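Long-range contacts in 6-phospho-alpha-glucosidase (Merdibacter massiliensis, PDB 6VC6), which probably hydrolyses 6-phospho-alpha-glucosides to release glucose 6-phosphate, using NAD and a manganese ion as family 4 glycoside hydrolases do: residues Lys3-Ile8 / Asp77-Phe82; Phe196-Tyr201 / Gly382-Gln387; Ile348-Asp353 / Gly374-Phe379. One frame throughout, in Å; residues are numbered along the deposited sequence.

Interaction 1: Lys3-Ile8 / Asp77-Phe82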
loop_
_atom_site.group_PDB
_atom_site.type_symbol
_atom_site.label_atom_id
_atom_site.label_comp_id
_atom_site.label_asym_id
_atom_site.label_seq_id
_atom_site.Cartn_x
_atom_site.Cartn_y
_atom_site.Cartn_z
ATOM N N LYS A 3 13.603 19.663 -14.844
ATOM C CA LYS A 3 13.899 18.740 -13.760
ATOM C C LYS A 3 12.937 19.002 -12.609
ATOM O O LYS A 3 12.354 20.082 -12.496
ATOM C CB LYS A 3 15.359 18.864 -13.306
ATOM C CG LYS A 3 16.351 18.511 -14.405
ATOM C CD LYS A 3 17.793 18.669 -13.953
ATOM C CE LYS A 3 18.758 18.217 -15.041
ATOM N NZ LYS A 3 18.051 17.825 -16.295
ATOM N N TYR A 4 12.772 17.997 -11.753
ATOM C CA TYR A 4 11.689 17.977 -10.782
ATOM C C TYR A 4 12.219 17.992 -9.353
ATOM O O TYR A 4 13.294 17.462 -9.061
ATOM C CB TYR A 4 10.800 16.745 -10.987
ATOM C CG TYR A 4 10.136 16.708 -12.344
ATOM C CD1 TYR A 4 8.909 17.322 -12.552
ATOM C CD2 TYR A 4 10.741 16.069 -13.419
ATOM C CE1 TYR A 4 8.298 17.295 -13.791
ATOM C CE2 TYR A 4 10.138 16.037 -14.662
ATOM C CZ TYR A 4 8.917 16.652 -14.842
ATOM O OH TYR A 4 8.311 16.623 -16.076
ATOM N N ASN A 5 11.439 18.608 -8.467
ATOM C CA ASN A 5 11.706 18.616 -7.035
ATOM C C ASN A 5 10.812 17.586 -6.359
ATOM O O ASN A 5 9.592 17.593 -6.554
ATOM C CB ASN A 5 11.460 20.003 -6.438
ATOM C CG ASN A 5 12.404 21.053 -6.993
ATOM O OD1 ASN A 5 13.473 20.734 -7.512
ATOM N ND2 ASN A 5 12.009 22.317 -6.884
ATOM N N VAL A 6 11.418 16.704 -5.567
ATOM C CA VAL A 6 10.718 15.584 -4.951
ATOM C C VAL A 6 10.962 15.614 -3.449
ATOM O O VAL A 6 12.068 15.928 -2.996
ATOM C CB VAL A 6 11.175 14.236 -5.551
ATOM C CG1 VAL A 6 10.448 13.071 -4.892
ATOM C CG2 VAL A 6 10.957 14.221 -7.055
ATOM N N CYS A 7 9.925 15.294 -2.677
ATOM C CA CYS A 7 10.042 15.141 -1.233
ATOM C C CYS A 7 9.449 13.802 -0.825
ATOM O O CYS A 7 8.332 13.464 -1.232
ATOM C CB CYS A 7 9.338 16.277 -0.485
ATOM S SG CYS A 7 9.116 15.959 1.284
ATOM N N ILE A 8 10.196 13.043 -0.031
ATOM C CA ILE A 8 9.735 11.769 0.506
ATOM C C ILE A 8 9.268 12.001 1.936
ATOM O O ILE A 8 10.061 12.397 2.800
ATOM C CB ILE A 8 10.835 10.698 0.453
ATOM C CG1 ILE A 8 11.138 10.309 -0.995
ATOM C CG2 ILE A 8 10.424 9.474 1.260
ATOM C CD1 ILE A 8 12.280 9.325 -1.133
ATOM N N ASP A 77 7.864 24.554 -2.763
ATOM C CA ASP A 77 8.239 24.466 -4.175
ATOM C C ASP A 77 8.555 23.023 -4.576
ATOM O O ASP A 77 9.652 22.697 -5.036
ATOM C CB ASP A 77 9.416 25.400 -4.484
ATOM C CG ASP A 77 9.651 25.569 -5.973
ATOM O OD1 ASP A 77 10.720 25.144 -6.460
ATOM O OD2 ASP A 77 8.768 26.126 -6.658
HETATM N N MSE A 78 7.565 22.157 -4.391
HETATM C CA MSE A 78 7.716 20.748 -4.730
HETATM C C MSE A 78 6.808 20.356 -5.891
HETATM O O MSE A 78 5.683 20.843 -6.003
HETATM C CB MSE A 78 7.422 19.868 -3.514
HETATM C CG MSE A 78 8.507 19.899 -2.451
HETATM SE SE MSE A 78 10.125 18.960 -3.001
HETATM C CE MSE A 78 11.451 20.234 -2.352
ATOM N N ASP A 79 7.309 19.477 -6.757
ATOM C CA ASP A 79 6.510 18.944 -7.852
ATOM C C ASP A 79 5.853 17.620 -7.487
ATOM O O ASP A 79 4.722 17.353 -7.906
ATOM C CB ASP A 79 7.375 18.763 -9.102
ATOM C CG ASP A 79 7.929 20.073 -9.626
ATOM O OD1 ASP A 79 7.125 20.978 -9.938
ATOM O OD2 ASP A 79 9.168 20.197 -9.727
ATOM N N PHE A 80 6.540 16.788 -6.708
ATOM C CA PHE A 80 6.033 15.480 -6.323
ATOM C C PHE A 80 6.319 15.235 -4.850
ATOM O O PHE A 80 7.397 15.572 -4.353
ATOM C CB PHE A 80 6.666 14.364 -7.163
ATOM C CG PHE A 80 6.127 14.275 -8.560
ATOM C CD1 PHE A 80 4.966 13.567 -8.824
ATOM C CD2 PHE A 80 6.782 14.896 -9.609
ATOM C CE1 PHE A 80 4.467 13.482 -10.110
ATOM C CE2 PHE A 80 6.288 14.814 -10.897
ATOM C CZ PHE A 80 5.130 14.106 -11.147
ATOM N N ILE A 81 5.346 14.644 -4.160
ATOM C CA ILE A 81 5.494 14.231 -2.770
ATOM C C ILE A 81 5.272 12.727 -2.708
ATOM O O ILE A 81 4.171 12.245 -3.010
ATOM C CB ILE A 81 4.516 14.967 -1.841
ATOM C CG1 ILE A 81 4.638 16.482 -2.020
ATOM C CG2 ILE A 81 4.767 14.577 -0.393
ATOM C CD1 ILE A 81 5.963 17.047 -1.563
ATOM N N PHE A 82 6.312 11.989 -2.328
ATOM C CA PHE A 82 6.234 10.542 -2.151
ATOM C C PHE A 82 5.971 10.269 -0.673
ATOM O O PHE A 82 6.832 10.527 0.173
ATOM C CB PHE A 82 7.520 9.855 -2.612
ATOM C CG PHE A 82 7.740 9.883 -4.104
ATOM C CD1 PHE A 82 6.848 10.521 -4.952
ATOM C CD2 PHE A 82 8.850 9.263 -4.656
ATOM C CE1 PHE A 82 7.061 10.544 -6.319
ATOM C CE2 PHE A 82 9.068 9.281 -6.022
ATOM C CZ PHE A 82 8.171 9.922 -6.854
#
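N5 and D79 grip each other where strand 4-8 begins to run parallel to the chain leading into strand 80-82. The backbone N of N5 points almost straight (171°) at OD2 of D79, 3.0 Å away, and takes that oxygen's anti lone pair, so a side-chain carboxylate does the work of a strand carbonyl. CG of D79 stands beside its own backbone N (chi1 -63°), which brings OD2 up to N5 N. In return, the carbonyl O of N5 is held twice: by D79 N at 3.0 Å, tilted off the carbonyl plane, and by F80 N at 3.2 Å, nearly in line with the C=O. The amide ND2 of N5 donates to D77 O at 3.0 Å, close to the amide's own plane. Farther on, F80 O accepts C7 N and C7 O accepts F82 N, at 3.0 and 2.7 Å. With an alanine at D79 the carboxylate is gone, and the N-H of N5 would probably be left without its acceptor. CG1 of V6 sits over the centre of the F82 ring, 4.1 Å from its centroid, while F80 and Y4 form an offset edge-to-face pair, the edge being that of F80. Strand 4-9 lies between strand 80-83 and strand 32-38 in the Rossmann-type sheet; helix 318-331 packs on Y4, F80 and F82, and F19 and F23 of helix 16-25 on I8 and F82.

Interaction 2: Phe196-Tyr201 / Gly382-Gln387. With MN (manganese (II) ion), chain E; G6P (6-O-phosphono-alpha-D-glucopyranose), chain F.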
loop_
_atom_site.group_PDB
_atom_site.type_symbol
_atom_site.label_atom_id
_atom_site.label_comp_id
_atom_site.label_asym_id
_atom_site.label_seq_id
_atom_site.Cartn_x
_atom_site.Cartn_y
_atom_site.Cartn_z
ATOM N N PHE A 196 -10.518 -5.672 -10.877
ATOM C CA PHE A 196 -11.498 -4.921 -10.107
ATOM C C PHE A 196 -11.396 -5.328 -8.645
ATOM O O PHE A 196 -10.940 -6.428 -8.321
ATOM C CB PHE A 196 -12.931 -5.139 -10.624
ATOM C CG PHE A 196 -13.571 -6.425 -10.157
ATOM C CD1 PHE A 196 -14.284 -6.476 -8.966
ATOM C CD2 PHE A 196 -13.479 -7.575 -10.923
ATOM C CE1 PHE A 196 -14.872 -7.654 -8.540
ATOM C CE2 PHE A 196 -14.068 -8.755 -10.503
ATOM C CZ PHE A 196 -14.765 -8.794 -9.311
ATOM N N GLY A 197 -11.834 -4.434 -7.769
ATOM C CA GLY A 197 -11.917 -4.706 -6.354
ATOM C C GLY A 197 -11.477 -3.506 -5.548
ATOM O O GLY A 197 -11.204 -2.432 -6.083
ATOM N N LEU A 198 -11.430 -3.695 -4.234
ATOM C CA LEU A 198 -10.849 -2.716 -3.332
ATOM C C LEU A 198 -9.369 -3.029 -3.127
ATOM O O LEU A 198 -8.859 -4.060 -3.571
ATOM C CB LEU A 198 -11.587 -2.709 -1.992
ATOM C CG LEU A 198 -13.114 -2.783 -2.048
ATOM C CD1 LEU A 198 -13.702 -2.868 -0.647
ATOM C CD2 LEU A 198 -13.684 -1.590 -2.799
ATOM N N ASN A 199 -8.674 -2.118 -2.451
ATOM C CA ASN A 199 -7.270 -2.350 -2.147
ATOM C C ASN A 199 -7.125 -3.574 -1.252
ATOM O O ASN A 199 -7.830 -3.709 -0.248
ATOM C CB ASN A 199 -6.656 -1.128 -1.472
ATOM C CG ASN A 199 -5.180 -1.308 -1.193
ATOM O OD1 ASN A 199 -4.384 -1.466 -2.115
ATOM N ND2 ASN A 199 -4.808 -1.299 0.081
ATOM N N HIS A 200 -6.211 -4.469 -1.631
ATOM C CA HIS A 200 -5.978 -5.722 -0.912
ATOM C C HIS A 200 -7.249 -6.566 -0.849
ATOM O O HIS A 200 -7.530 -7.230 0.152
ATOM C CB HIS A 200 -5.418 -5.465 0.489
ATOM C CG HIS A 200 -4.051 -4.858 0.485
ATOM N ND1 HIS A 200 -3.513 -4.223 1.583
ATOM C CD2 HIS A 200 -3.123 -4.766 -0.496
ATOM C CE1 HIS A 200 -2.304 -3.784 1.285
ATOM N NE2 HIS A 200 -2.042 -4.100 0.030
ATOM N N TYR A 201 -8.018 -6.542 -1.938
ATOM C CA TYR A 201 -9.288 -7.251 -2.037
ATOM C C TYR A 201 -9.781 -7.200 -3.479
ATOM O O TYR A 201 -10.706 -6.443 -3.793
ATOM C CB TYR A 201 -10.325 -6.632 -1.093
ATOM C CG TYR A 201 -11.306 -7.614 -0.484
ATOM C CD1 TYR A 201 -11.504 -8.873 -1.039
ATOM C CD2 TYR A 201 -12.043 -7.274 0.645
ATOM C CE1 TYR A 201 -12.406 -9.767 -0.481
ATOM C CE2 TYR A 201 -12.944 -8.159 1.208
ATOM C CZ TYR A 201 -13.122 -9.403 0.643
ATOM O OH TYR A 201 -14.019 -10.286 1.202
ATOM N N GLY A 382 -21.231 -9.117 -2.907
ATOM C CA GLY A 382 -21.474 -9.287 -1.485
ATOM C C GLY A 382 -20.216 -9.117 -0.653
ATOM O O GLY A 382 -20.254 -8.534 0.433
ATOM N N LEU A 383 -19.085 -9.615 -1.156
ATOM C CA LEU A 383 -17.831 -9.497 -0.419
ATOM C C LEU A 383 -17.368 -8.046 -0.346
ATOM O O LEU A 383 -16.975 -7.562 0.722
ATOM C CB LEU A 383 -16.756 -10.370 -1.069
ATOM C CG LEU A 383 -16.888 -11.886 -0.909
ATOM C CD1 LEU A 383 -15.921 -12.607 -1.838
ATOM C CD2 LEU A 383 -16.655 -12.298 0.535
ATOM N N LEU A 384 -17.410 -7.334 -1.474
ATOM C CA LEU A 384 -16.834 -5.994 -1.522
ATOM C C LEU A 384 -17.728 -4.972 -0.828
ATOM O O LEU A 384 -17.228 -4.049 -0.174
ATOM C CB LEU A 384 -16.574 -5.587 -2.972
ATOM C CG LEU A 384 -15.486 -6.387 -3.691
ATOM C CD1 LEU A 384 -15.132 -5.735 -5.017
ATOM C CD2 LEU A 384 -14.251 -6.532 -2.813
ATOM N N VAL A 385 -19.049 -5.111 -0.962
ATOM C CA VAL A 385 -19.953 -4.175 -0.299
ATOM C C VAL A 385 -19.852 -4.318 1.215
ATOM O O VAL A 385 -19.933 -3.327 1.952
ATOM C CB VAL A 385 -21.395 -4.375 -0.803
ATOM C CG1 VAL A 385 -22.382 -3.604 0.060
ATOM C CG2 VAL A 385 -21.508 -3.932 -2.254
ATOM N N GLN A 386 -19.656 -5.545 1.704
ATOM C CA GLN A 386 -19.443 -5.741 3.135
ATOM C C GLN A 386 -18.171 -5.043 3.602
ATOM O O GLN A 386 -18.156 -4.406 4.662
ATOM C CB GLN A 386 -19.383 -7.233 3.462
ATOM C CG GLN A 386 -18.955 -7.534 4.894
ATOM C CD GLN A 386 -18.745 -9.015 5.149
ATOM O OE1 GLN A 386 -18.589 -9.803 4.216
ATOM N NE2 GLN A 386 -18.740 -9.399 6.420
ATOM N N GLN A 387 -17.097 -5.143 2.817
ATOM C CA GLN A 387 -15.826 -4.558 3.226
ATOM C C GLN A 387 -15.854 -3.039 3.108
ATOM O O GLN A 387 -15.412 -2.328 4.020
ATOM C CB GLN A 387 -14.685 -5.145 2.395
ATOM C CG GLN A 387 -13.325 -4.528 2.684
ATOM C CD GLN A 387 -12.827 -4.830 4.085
ATOM O OE1 GLN A 387 -13.258 -5.796 4.717
ATOM N NE2 GLN A 387 -11.913 -4.004 4.578
HETATM MN MN MN E . -0.605 -2.656 -0.742
HETATM C C1 G6P F . 2.081 -6.120 0.315
HETATM C C2 G6P F . 1.182 -4.879 0.217
HETATM C C3 G6P F . 1.573 -3.743 1.145
HETATM C C4 G6P F . 1.954 -4.318 2.489
HETATM C C5 G6P F . 3.241 -5.098 2.297
HETATM C C6 G6P F . 3.611 -5.796 3.599
HETATM O O1 G6P F . 2.618 -6.422 -0.979
HETATM O O2 G6P F . 1.186 -4.399 -1.135
HETATM O O3 G6P F . 0.490 -2.820 1.297
HETATM O O4 G6P F . 2.163 -3.253 3.421
HETATM O O5 G6P F . 3.144 -6.112 1.290
HETATM O O6 G6P F . 5.018 -6.011 3.620
HETATM P P G6P F . 5.757 -6.445 4.980
HETATM O O1P G6P F . 5.987 -5.125 5.676
HETATM O O2P G6P F . 4.770 -7.354 5.675
HETATM O O3P G6P F . 7.004 -7.150 4.505
HETATM O O HOH W 1 -16.058 -8.860 3.067
#
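L384 of helix 378-400 pushes into the bend F196-Y201. Its CB rests against the selenium of M351, a selenomethionine. CG lies anti to the carbonyl carbon (chi1 -67°), and from it the two methyls part to different neighbours. CD1 meets G197 CA at 3.6 Å and the edge of the F196 ring at CE1, 4.0 Å away. CD2 lies over the face of Y201, 4.0 Å from the ring centroid and displaced toward the rim, a CH-pi contact, and also touches CG of L198 at 4.0 Å. G197 must be bare here: a CB would run into Y201 O. Beside this, CG of Q387 packs at the edge of the Y201 ring and 3.7 Å from CD1 of L198, while its NE2 goes to E391. The phenol OH of Y201 lies against L383 and shares a water, 3.1 Å from OH, that donates to L383 O at 2.8 Å. The apolar grip therefore falls on the two ends of a type II turn, L198 to Y201, whose H200 faces the other way. Its NE2 binds the manganese at 2.2 Å, joined by C170 and by O2 and O3 of the sugar phosphate: the metal site of a family 4 glycosidase, in which the ion holds the sugar by two of its hydroxyls.

Interaction 3: Ile348-Asp353 / Gly374-Phe379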
loop_
_atom_site.group_PDB
_atom_site.type_symbol
_atom_site.label_atom_id
_atom_site.label_comp_id
_atom_site.label_asym_id
_atom_site.label_seq_id
_atom_site.Cartn_x
_atom_site.Cartn_y
_atom_site.Cartn_z
ATOM N N ILE A 348 -17.473 0.676 -11.333
ATOM C CA ILE A 348 -18.119 -0.565 -10.922
ATOM C C ILE A 348 -19.606 -0.252 -10.818
ATOM O O ILE A 348 -20.039 0.456 -9.902
ATOM C CB ILE A 348 -17.549 -1.101 -9.603
ATOM C CG1 ILE A 348 -16.037 -1.302 -9.723
ATOM C CG2 ILE A 348 -18.230 -2.409 -9.224
ATOM C CD1 ILE A 348 -15.408 -1.986 -8.524
ATOM N N ALA A 349 -20.390 -0.778 -11.762
ATOM C CA ALA A 349 -21.718 -0.231 -12.017
ATOM C C ALA A 349 -22.701 -0.505 -10.883
ATOM O O ALA A 349 -23.583 0.323 -10.626
ATOM C CB ALA A 349 -22.264 -0.779 -13.336
ATOM N N ASN A 350 -22.584 -1.644 -10.200
ATOM C CA ASN A 350 -23.534 -2.004 -9.155
ATOM C C ASN A 350 -22.997 -1.743 -7.750
ATOM O O ASN A 350 -23.472 -2.356 -6.788
ATOM C CB ASN A 350 -23.963 -3.465 -9.301
ATOM C CG ASN A 350 -22.790 -4.407 -9.474
ATOM O OD1 ASN A 350 -21.653 -3.976 -9.665
ATOM N ND2 ASN A 350 -23.064 -5.706 -9.417
HETATM N N MSE A 351 -22.023 -0.849 -7.611
HETATM C CA MSE A 351 -21.586 -0.390 -6.298
HETATM C C MSE A 351 -21.786 1.120 -6.200
HETATM O O MSE A 351 -21.934 1.795 -7.219
HETATM C CB MSE A 351 -20.124 -0.767 -6.040
HETATM C CG MSE A 351 -19.947 -2.185 -5.510
HETATM SE SE MSE A 351 -18.085 -2.701 -5.221
HETATM C CE MSE A 351 -17.646 -1.470 -3.774
ATOM N N GLN A 352 -21.798 1.644 -4.975
ATOM C CA GLN A 352 -22.132 3.045 -4.763
ATOM C C GLN A 352 -21.089 3.960 -5.402
ATOM O O GLN A 352 -19.938 3.578 -5.630
ATOM C CB GLN A 352 -22.256 3.349 -3.270
ATOM C CG GLN A 352 -21.035 2.983 -2.447
ATOM C CD GLN A 352 -21.365 2.781 -0.981
ATOM O OE1 GLN A 352 -21.655 1.666 -0.547
ATOM N NE2 GLN A 352 -21.327 3.862 -0.212
ATOM N N ASP A 353 -21.517 5.194 -5.686
ATOM C CA ASP A 353 -20.673 6.132 -6.419
ATOM C C ASP A 353 -19.428 6.512 -5.625
ATOM O O ASP A 353 -18.331 6.610 -6.187
ATOM C CB ASP A 353 -21.469 7.389 -6.776
ATOM C CG ASP A 353 -22.446 7.162 -7.914
ATOM O OD1 ASP A 353 -23.306 8.039 -8.140
ATOM O OD2 ASP A 353 -22.356 6.111 -8.582
ATOM N N GLY A 374 -18.240 -2.512 -15.441
ATOM C CA GLY A 374 -19.603 -2.992 -15.502
ATOM C C GLY A 374 -20.055 -3.569 -14.176
ATOM O O GLY A 374 -19.475 -3.322 -13.115
ATOM N N ASN A 375 -21.122 -4.360 -14.248
ATOM C CA ASN A 375 -21.653 -5.019 -13.065
ATOM C C ASN A 375 -20.812 -6.245 -12.733
ATOM O O ASN A 375 -20.595 -7.111 -13.587
ATOM C CB ASN A 375 -23.112 -5.415 -13.286
ATOM C CG ASN A 375 -24.008 -4.219 -13.535
ATOM O OD1 ASN A 375 -24.106 -3.317 -12.702
ATOM N ND2 ASN A 375 -24.667 -4.202 -14.688
ATOM N N ILE A 376 -20.335 -6.315 -11.495
ATOM C CA ILE A 376 -19.538 -7.449 -11.034
ATOM C C ILE A 376 -20.487 -8.551 -10.578
ATOM O O ILE A 376 -21.629 -8.258 -10.193
ATOM C CB ILE A 376 -18.571 -7.033 -9.915
ATOM C CG1 ILE A 376 -19.327 -6.345 -8.777
ATOM C CG2 ILE A 376 -17.486 -6.121 -10.466
ATOM C CD1 ILE A 376 -18.459 -6.020 -7.581
ATOM N N PRO A 377 -20.074 -9.819 -10.614
ATOM C CA PRO A 377 -20.978 -10.904 -10.211
ATOM C C PRO A 377 -21.428 -10.773 -8.762
ATOM O O PRO A 377 -20.830 -10.062 -7.951
ATOM C CB PRO A 377 -20.132 -12.166 -10.421
ATOM C CG PRO A 377 -19.132 -11.774 -11.457
ATOM C CD PRO A 377 -18.815 -10.332 -11.180
ATOM N N GLN A 378 -22.507 -11.495 -8.445
ATOM C CA GLN A 378 -23.161 -11.344 -7.148
ATOM C C GLN A 378 -22.254 -11.778 -6.002
ATOM O O GLN A 378 -22.252 -11.153 -4.934
ATOM C CB GLN A 378 -24.463 -12.144 -7.130
ATOM C CG GLN A 378 -25.371 -11.834 -5.953
ATOM C CD GLN A 378 -26.206 -10.589 -6.172
ATOM O OE1 GLN A 378 -26.810 -10.411 -7.230
ATOM N NE2 GLN A 378 -26.246 -9.719 -5.170
ATOM N N PHE A 379 -21.484 -12.851 -6.199
ATOM C CA PHE A 379 -20.618 -13.351 -5.135
ATOM C C PHE A 379 -19.596 -12.303 -4.713
ATOM O O PHE A 379 -19.352 -12.106 -3.517
ATOM C CB PHE A 379 -19.919 -14.632 -5.594
ATOM C CG PHE A 379 -18.888 -15.143 -4.629
ATOM C CD1 PHE A 379 -19.255 -15.578 -3.365
ATOM C CD2 PHE A 379 -17.551 -15.197 -4.989
ATOM C CE1 PHE A 379 -18.307 -16.051 -2.477
ATOM C CE2 PHE A 379 -16.599 -15.670 -4.105
ATOM C CZ PHE A 379 -16.977 -16.098 -2.847
#
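A type I beta turn, I348 to M351, is docked here onto the extended chain that leads into helix 378-400, and N350 does most of the holding. Its flat amide lies alongside the backbone of I376 and bonds to it at both ends, much as a neighbouring strand would: OD1 accepts I376 N at 3.2 Å, from a donor tilted out of its plane, and ND2 donates to I376 O at 3.0 Å, in the carbonyl plane and on a lone pair. To get there CG of N350 sits between its own backbone N and carbonyl carbon (chi1 49°), the crowded position, and this turns the amide toward I376. One residue earlier, A349 N gives a straight bond (170°) to G374 O at 3.0 Å, though it comes from above the carbonyl plane. G374 has backbone angles that would jam a CB against the carbonyl before it. OD1 of N375 comes up to CB of A349, 3.2 Å off. Beside these bonds, CD1 of I376 reaches CG2 of I348 at 4.0 Å and the selenium of M351, a selenomethionine, at 4.1 Å. The turn belongs to the connection between strands 336-343 and 356-364, with I348 N tied back to N344 OD1. P377 stands at the N-cap position of helix 378-400, whose L381 covers N350 and M351; V385 and L198 pack on M351 as well.

From the N terminus, interaction 1 comes first: it closes a loop of 68 residues by pairing the first strand of the nucleotide-binding sheet with strand 80-83, and is complete before the others open. Interaction 2 then spans 180 residues, joining the metal-bearing turn after strand 191-196 to helix 378-400. Interaction 3 is nested within that loop, bringing the turn between strands 336-343 and 356-364 against the chain running from strand 367-370 into the same helix. Interactions 2 and 3 have centres about 10 Å apart and share a core, where F196 CD1 meets I376 CG2 at 3.6 Å. Interaction 1 lies across the chain's centre from interaction 2, about 32 Å between centres.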